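Side-chain contacts in ABC transporter, substrate-binding protein (Clostridium perfringens, PDB 4EDP), which probably captures a solute outside the cell and delivers it to the membrane components of an ABC importer: residues Leu109-Ser112 with Lys113-Asn116; Lys276-Ala279 with Tyr280-Ile283; Ala286-Lys289 with Glu290-Glu293. All blocks are in the same frame, centred on the assembly; numbering follows the deposited sequence.

Contact 1 of 3, residues Leu109-Ser112 with Lys113-Asn116; sequences LDYS and KIPN
Ile-114 sends its CD1 methyl back over the turn to meet Leu-109 and Tyr-111. The closest approach to Leu-109 is methyl to methyl, CD1 of Leu-109 lying 3.9 Å from CD1 of Ile-114. The two side chains cross at a slant. The same methyl of Ile-114 lies near CD2 and CE2 of the Tyr-111 ring, while CB of Ile-114 is 4.1 Å from Tyr-111 CD2, oblique to the ring. In Ile-114, CG1 stands anti to the carbonyl carbon (chi1 -48°), and the extended chi2 carries CD1 on to these two partners.

The polar side of the turn belongs to Asp-110. Its CG is anti to the backbone N (chi1 177°), and this brings OD1 within reach of the Ser-112 N-H. Asp-110 OD1 accepts that N-H, 3.0 Å from Ser-112 N, in the bond of an Asx turn. Ser-112 OG donates to the same Asp-110 OD1 at 2.7 Å. Both donors come from the same face of the carboxylate, out of its plane, and two bonds to one oxygen limit its rotation. Lys-113 passes the carboxylate at about a right angle, with its CD 4.1 Å from Asp-110 OD2. Backbone bonds from Lys-113 N to Asp-110 O and from Ile-114 N to Tyr-111 O close the short 3-10 turn.

This turn lies in the loop between helix 94-103 and helix 125-130. Leu-109, Lys-113 and Ile-114 all rest on Tyr-280 of helix 276-286, and Tyr-111 OH is hydrogen-bonded to Tyr-132 O.

Contact 2 of 3, residues Lys276-Ala279 with Tyr280-Ile283; sequences KDLA and YEFI
The ring of Tyr-280 meets the carbonyl of Lys-276 with one edge. Tyr-280 CD2 is 3.2 Å from Lys-276 O, and that oxygen lies near the ring plane. The carbonyl carbon of Ala-279 approaches the ring obliquely. The CG of Tyr-280 is anti to its carbonyl carbon (chi1 -84°), which swings the ring back beside the preceding turn. The same Lys-276 oxygen accepts the N-H of Tyr-280 at 2.8 Å from Tyr-280 N, nearly in line with the carbonyl bond.

Glu-281 runs alongside the preceding turn. Glu-281 CG lies 3.5 Å from Asp-277 O. The carboxylate oxygen OE1 of Glu-281 is 3.6 Å from the CD1 methyl of Leu-278, and the two side chains cross at about a right angle. Phe-282 turns its ring away from the first turn, since its CG is anti to the backbone N (chi1 -177°). Its ring packs edge-to-face with Phe-57 of helix 46-61. Ile-283 lays CG1 3.5 Å from Ala-279 O.

The arrangement is the first stretch of an amphipathic alpha-helix, with regular i to i+4 backbone bonds. Ala-279, Phe-282 and Ile-283 cover strands of the central sheet, Ala-279 packing on Ile-269 of strand 262-269 and Ile-89 of strand 89-93, while Asp-277 and Glu-281 are exposed. Polar ends look outside the two turns: Lys-276 NZ forms a salt bridge with Asp-107, and Tyr-280 OH is hydrogen-bonded to Asp-110 N. The chemistry is therefore divided. Backbone hydrogen bonds and close aliphatic or ring-edge approaches to carbonyl oxygens make the contact. The apolar packing is against the sheet and helix 46-61, and the ammonium and hydroxyl tips tie the helix to the 107-110 region.

Contact 3 of 3, residues Ala286-Lys289 with Glu290-Glu293; sequences ALSK and EVQE
Gln-292 folds back from the helix toward the carbonyls of Ala-286, Leu-287 and Ser-288. Gln-292 CB lies 3.3 Å from Ser-288 O. Gln-292 CG comes still nearer, 3.1 Å from Ser-288 O, and also approaches Leu-287 O. The chain then bends at chi2 (-88°), which carries CD toward Ala-286 O. At the tip, Gln-292 NE2 donates to Ala-286 O at 3.0 Å. The bond is almost straight (176°), and the acceptor lies in the amide plane of Gln-292. NE2 is also hydrogen-bonded to Tyr-136 O and OE1 takes the N-H groups of Val-304 and Asn-305, so the buried amide is gripped at both ends.

Ser-288 is the N-cap of helix 289-299. Ser-288 OG accepts weakly from Val-291 N at 3.4 Å and is hydrogen-bonded to Tyr-285 O, at the end of the preceding helix. The CG2 methyl of Val-291 sits close against the same hydroxyl.

On the exposed flank, Lys-289 bends at its last torsion (chi4 -62°) and forms a salt bridge to Glu-293, Lys-289 NZ to Glu-293 OE2 2.8 Å. The ammonium comes from the syn side, out of the carboxylate plane.

In the fold
From the N terminus, the chain reaches contact 1 first, in the loop between helix 94-103 and helix 125-130. Much later, contact 2 opens helix 276-286. Contact 3 follows at the junction of that helix with helix 289-299. Contact 1 closes a short turn, contact 2 lies within one helix and contact 3 caps the start of the next; the three follow in series without nesting or crossing. Contact 1 touches both others. A weak, long ion pair joins Lys-113 NZ to Asp-277 OD1 of contact 2. Ile-114 CG2 lies 3.7 Å from Leu-287 CD1, and Asn-116 packs on Ser-288 in contact 3. The early loop is thus held against helix 276-286 and the linker that leads to helix 289-299.

Contact 1 of 3, residues Leu109-Ser112 with Lys113-Asn116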
loop_
_atom_site.group_PDB
_atom_site.type_symbol
_atom_site.label_atom_id
_atom_site.label_comp_id
_atom_site.label_asym_id
_atom_site.label_seq_id
_atom_site.Cartn_x
_atom_site.Cartn_y
_atom_site.Cartn_z
ATOM N N LEU A 109 3.462 1.548 -20.620
ATOM C CA LEU A 109 2.481 2.539 -21.073
ATOM C C LEU A 109 2.966 3.805 -21.744
ATOM O O LEU A 109 4.005 4.351 -21.394
ATOM C CB LEU A 109 1.601 2.927 -19.898
ATOM C CG LEU A 109 0.844 1.798 -19.185
ATOM C CD1 LEU A 109 -0.041 2.411 -18.086
ATOM C CD2 LEU A 109 0.000 0.975 -20.176
ATOM N N ASP A 110 2.183 4.249 -22.719
ATOM C CA ASP A 110 2.443 5.491 -23.427
ATOM C C ASP A 110 1.714 6.557 -22.627
ATOM O O ASP A 110 0.513 6.742 -22.765
ATOM C CB ASP A 110 1.931 5.412 -24.852
ATOM C CG ASP A 110 2.107 6.704 -25.609
ATOM O OD1 ASP A 110 2.601 7.694 -25.027
ATOM O OD2 ASP A 110 1.740 6.721 -26.799
ATOM N N TYR A 111 2.447 7.247 -21.762
ATOM C CA TYR A 111 1.841 8.264 -20.916
ATOM C C TYR A 111 1.340 9.504 -21.659
ATOM O O TYR A 111 0.684 10.360 -21.050
ATOM C CB TYR A 111 2.753 8.624 -19.719
ATOM C CG TYR A 111 2.625 7.632 -18.586
ATOM C CD1 TYR A 111 3.400 6.483 -18.536
ATOM C CD2 TYR A 111 1.656 7.808 -17.604
ATOM C CE1 TYR A 111 3.245 5.562 -17.510
ATOM C CE2 TYR A 111 1.508 6.921 -16.585
ATOM C CZ TYR A 111 2.286 5.789 -16.538
ATOM O OH TYR A 111 2.109 4.914 -15.476
ATOM N N SER A 112 1.609 9.603 -22.958
ATOM C CA SER A 112 1.078 10.729 -23.723
ATOM C C SER A 112 -0.456 10.561 -23.819
ATOM O O SER A 112 -1.175 11.509 -24.129
ATOM C CB SER A 112 1.706 10.834 -25.118
ATOM O OG SER A 112 1.291 9.802 -25.996
ATOM N N LYS A 113 -0.935 9.350 -23.531
ATOM C CA LYS A 113 -2.367 9.020 -23.554
ATOM C C LYS A 113 -3.017 9.099 -22.175
ATOM O O LYS A 113 -4.210 8.809 -22.017
ATOM C CB LYS A 113 -2.537 7.595 -24.093
ATOM C CG LYS A 113 -2.239 7.433 -25.565
ATOM C CD LYS A 113 -2.203 5.938 -25.927
ATOM C CE LYS A 113 -2.581 5.679 -27.354
ATOM N NZ LYS A 113 -4.059 5.861 -27.519
ATOM N N ILE A 114 -2.239 9.489 -21.171
ATOM C CA ILE A 114 -2.729 9.571 -19.793
ATOM C C ILE A 114 -2.319 10.945 -19.242
ATOM O O ILE A 114 -1.510 11.045 -18.309
ATOM C CB ILE A 114 -2.137 8.426 -18.937
ATOM C CG1 ILE A 114 -2.270 7.081 -19.667
ATOM C CG2 ILE A 114 -2.792 8.378 -17.522
ATOM C CD1 ILE A 114 -1.726 5.865 -18.877
ATOM N N PRO A 115 -2.918 12.015 -19.777
ATOM C CA PRO A 115 -2.510 13.350 -19.334
ATOM C C PRO A 115 -2.723 13.623 -17.854
ATOM O O PRO A 115 -1.946 14.381 -17.263
ATOM C CB PRO A 115 -3.350 14.287 -20.208
ATOM C CG PRO A 115 -4.515 13.445 -20.636
ATOM C CD PRO A 115 -3.961 12.080 -20.812
ATOM N N ASN A 116 -3.704 12.958 -17.238
ATOM C CA ASN A 116 -3.971 13.161 -15.809
ATOM C C ASN A 116 -2.844 12.703 -14.906
ATOM O O ASN A 116 -2.783 13.099 -13.751
ATOM C CB ASN A 116 -5.318 12.553 -15.390
ATOM C CG ASN A 116 -6.496 13.385 -15.892
ATOM O OD1 ASN A 116 -6.352 14.606 -16.070
ATOM N ND2 ASN A 116 -7.664 12.751 -16.109
#

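Contact 2 of 3, residues Lys276-Ala279 with Tyr280-Ile283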
loop_
_atom_site.group_PDB
_atom_site.type_symbol
_atom_site.label_atom_id
_atom_site.label_comp_id
_atom_site.label_asym_id
_atom_site.label_seq_id
_atom_site.Cartn_x
_atom_site.Cartn_y
_atom_site.Cartn_z
ATOM N N LYS A 276 -7.289 -1.667 -25.984
ATOM C CA LYS A 276 -6.325 -0.772 -25.320
ATOM C C LYS A 276 -6.664 0.719 -25.329
ATOM O O LYS A 276 -6.406 1.417 -24.348
ATOM C CB LYS A 276 -4.916 -1.043 -25.835
ATOM C CG LYS A 276 -4.450 -2.451 -25.471
ATOM C CD LYS A 276 -3.036 -2.725 -25.933
ATOM C CE LYS A 276 -2.587 -4.101 -25.521
ATOM N NZ LYS A 276 -1.203 -4.369 -26.029
ATOM N N ASP A 277 -7.247 1.229 -26.409
ATOM C CA ASP A 277 -7.598 2.651 -26.420
ATOM C C ASP A 277 -8.557 2.965 -25.275
ATOM O O ASP A 277 -8.366 3.954 -24.562
ATOM C CB ASP A 277 -8.208 3.061 -27.754
ATOM C CG ASP A 277 -7.190 3.090 -28.862
ATOM O OD1 ASP A 277 -5.985 3.193 -28.550
ATOM O OD2 ASP A 277 -7.591 3.029 -30.035
ATOM N N LEU A 278 -9.565 2.111 -25.093
ATOM C CA LEU A 278 -10.544 2.281 -24.027
ATOM C C LEU A 278 -9.859 2.100 -22.656
ATOM O O LEU A 278 -10.204 2.776 -21.678
ATOM C CB LEU A 278 -11.672 1.254 -24.184
ATOM C CG LEU A 278 -12.900 1.400 -23.290
ATOM C CD1 LEU A 278 -13.654 2.681 -23.628
ATOM C CD2 LEU A 278 -13.834 0.192 -23.437
ATOM N N ALA A 279 -8.911 1.168 -22.591
ATOM C CA ALA A 279 -8.148 0.912 -21.362
ATOM C C ALA A 279 -7.389 2.173 -20.943
ATOM O O ALA A 279 -7.394 2.541 -19.763
ATOM C CB ALA A 279 -7.183 -0.250 -21.565
ATOM N N TYR A 280 -6.728 2.825 -21.904
ATOM C CA TYR A 280 -6.019 4.074 -21.606
ATOM C C TYR A 280 -6.987 5.150 -21.112
ATOM O O TYR A 280 -6.687 5.864 -20.165
ATOM C CB TYR A 280 -5.266 4.596 -22.828
ATOM C CG TYR A 280 -3.905 3.988 -23.022
ATOM C CD1 TYR A 280 -2.827 4.432 -22.272
ATOM C CD2 TYR A 280 -3.677 3.000 -23.971
ATOM C CE1 TYR A 280 -1.568 3.892 -22.448
ATOM C CE2 TYR A 280 -2.411 2.454 -24.154
ATOM C CZ TYR A 280 -1.365 2.905 -23.389
ATOM O OH TYR A 280 -0.095 2.382 -23.539
ATOM N N GLU A 281 -8.136 5.286 -21.773
ATOM C CA GLU A 281 -9.141 6.266 -21.360
ATOM C C GLU A 281 -9.567 6.005 -19.923
ATOM O O GLU A 281 -9.745 6.939 -19.133
ATOM C CB GLU A 281 -10.365 6.252 -22.307
ATOM C CG GLU A 281 -10.070 6.829 -23.681
ATOM C CD GLU A 281 -11.225 6.687 -24.659
ATOM O OE1 GLU A 281 -12.166 5.920 -24.389
ATOM O OE2 GLU A 281 -11.172 7.324 -25.718
ATOM N N PHE A 282 -9.725 4.737 -19.571
ATOM C CA PHE A 282 -10.138 4.406 -18.232
ATOM C C PHE A 282 -9.091 4.768 -17.176
ATOM O O PHE A 282 -9.443 5.310 -16.117
ATOM C CB PHE A 282 -10.511 2.933 -18.082
ATOM C CG PHE A 282 -10.999 2.613 -16.708
ATOM C CD1 PHE A 282 -12.332 2.736 -16.392
ATOM C CD2 PHE A 282 -10.112 2.270 -15.714
ATOM C CE1 PHE A 282 -12.780 2.497 -15.108
ATOM C CE2 PHE A 282 -10.554 2.015 -14.426
ATOM C CZ PHE A 282 -11.884 2.125 -14.124
ATOM N N ILE A 283 -7.822 4.486 -17.445
ATOM C CA ILE A 283 -6.762 4.814 -16.471
ATOM C C ILE A 283 -6.717 6.323 -16.276
ATOM O O ILE A 283 -6.628 6.825 -15.141
ATOM C CB ILE A 283 -5.394 4.226 -16.878
ATOM C CG1 ILE A 283 -5.464 2.695 -16.864
ATOM C CG2 ILE A 283 -4.255 4.747 -15.945
ATOM C CD1 ILE A 283 -4.159 1.968 -17.255
#

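Contact 3 of 3, residues Ala286-Lys289 with Glu290-Glu293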
loop_
_atom_site.group_PDB
_atom_site.type_symbol
_atom_site.label_atom_id
_atom_site.label_comp_id
_atom_site.label_asym_id
_atom_site.label_seq_id
_atom_site.Cartn_x
_atom_site.Cartn_y
_atom_site.Cartn_z
ATOM N N ALA A 286 -9.527 7.234 -14.075
ATOM C CA ALA A 286 -9.290 6.845 -12.672
ATOM C C ALA A 286 -8.365 7.833 -11.926
ATOM O O ALA A 286 -8.453 7.978 -10.696
ATOM C CB ALA A 286 -8.733 5.417 -12.595
ATOM N N LEU A 287 -7.510 8.516 -12.689
ATOM C CA LEU A 287 -6.563 9.487 -12.156
ATOM C C LEU A 287 -7.117 10.909 -12.149
ATOM O O LEU A 287 -6.484 11.800 -11.598
ATOM C CB LEU A 287 -5.247 9.463 -12.967
ATOM C CG LEU A 287 -4.392 8.187 -12.909
ATOM C CD1 LEU A 287 -3.126 8.241 -13.832
ATOM C CD2 LEU A 287 -3.988 7.893 -11.479
ATOM N N SER A 288 -8.299 11.113 -12.728
ATOM C CA SER A 288 -8.891 12.450 -12.799
ATOM C C SER A 288 -9.240 12.990 -11.410
ATOM O O SER A 288 -9.545 12.236 -10.484
ATOM C CB SER A 288 -10.135 12.465 -13.700
ATOM O OG SER A 288 -11.224 11.731 -13.154
ATOM N N LYS A 289 -9.220 14.310 -11.287
ATOM C CA LYS A 289 -9.521 14.967 -10.025
ATOM C C LYS A 289 -10.901 14.556 -9.492
ATOM O O LYS A 289 -11.039 14.242 -8.316
ATOM C CB LYS A 289 -9.425 16.480 -10.213
ATOM C CG LYS A 289 -9.854 17.334 -9.012
ATOM C CD LYS A 289 -9.737 18.834 -9.362
ATOM C CE LYS A 289 -10.303 19.739 -8.282
ATOM N NZ LYS A 289 -11.770 19.499 -8.090
ATOM N N GLU A 290 -11.900 14.522 -10.364
ATOM C CA GLU A 290 -13.256 14.156 -9.948
ATOM C C GLU A 290 -13.339 12.724 -9.407
ATOM O O GLU A 290 -13.909 12.503 -8.348
ATOM C CB GLU A 290 -14.267 14.367 -11.078
ATOM C CG GLU A 290 -15.704 14.003 -10.660
ATOM C CD GLU A 290 -16.749 14.228 -11.749
ATOM O OE1 GLU A 290 -17.913 13.816 -11.541
ATOM O OE2 GLU A 290 -16.416 14.810 -12.804
ATOM N N VAL A 291 -12.766 11.754 -10.112
ATOM C CA VAL A 291 -12.829 10.362 -9.644
ATOM C C VAL A 291 -12.008 10.154 -8.352
ATOM O O VAL A 291 -12.409 9.403 -7.458
ATOM C CB VAL A 291 -12.412 9.379 -10.736
ATOM C CG1 VAL A 291 -12.399 7.958 -10.195
ATOM C CG2 VAL A 291 -13.357 9.499 -11.944
ATOM N N GLN A 292 -10.857 10.804 -8.272
ATOM C CA GLN A 292 -10.011 10.754 -7.074
ATOM C C GLN A 292 -10.770 11.337 -5.857
ATOM O O GLN A 292 -10.671 10.813 -4.741
ATOM C CB GLN A 292 -8.704 11.500 -7.372
ATOM C CG GLN A 292 -7.791 10.761 -8.378
ATOM C CD GLN A 292 -6.839 9.767 -7.714
ATOM O OE1 GLN A 292 -6.177 10.109 -6.739
ATOM N NE2 GLN A 292 -6.715 8.568 -8.281
ATOM N N GLU A 293 -11.505 12.423 -6.058
ATOM C CA GLU A 293 -12.308 13.016 -4.974
ATOM C C GLU A 293 -13.446 12.067 -4.580
ATOM O O GLU A 293 -13.649 11.793 -3.406
ATOM C CB GLU A 293 -12.886 14.375 -5.391
ATOM C CG GLU A 293 -11.821 15.446 -5.545
ATOM C CD GLU A 293 -12.340 16.797 -6.018
ATOM O OE1 GLU A 293 -13.473 16.877 -6.550
ATOM O OE2 GLU A 293 -11.581 17.781 -5.865
#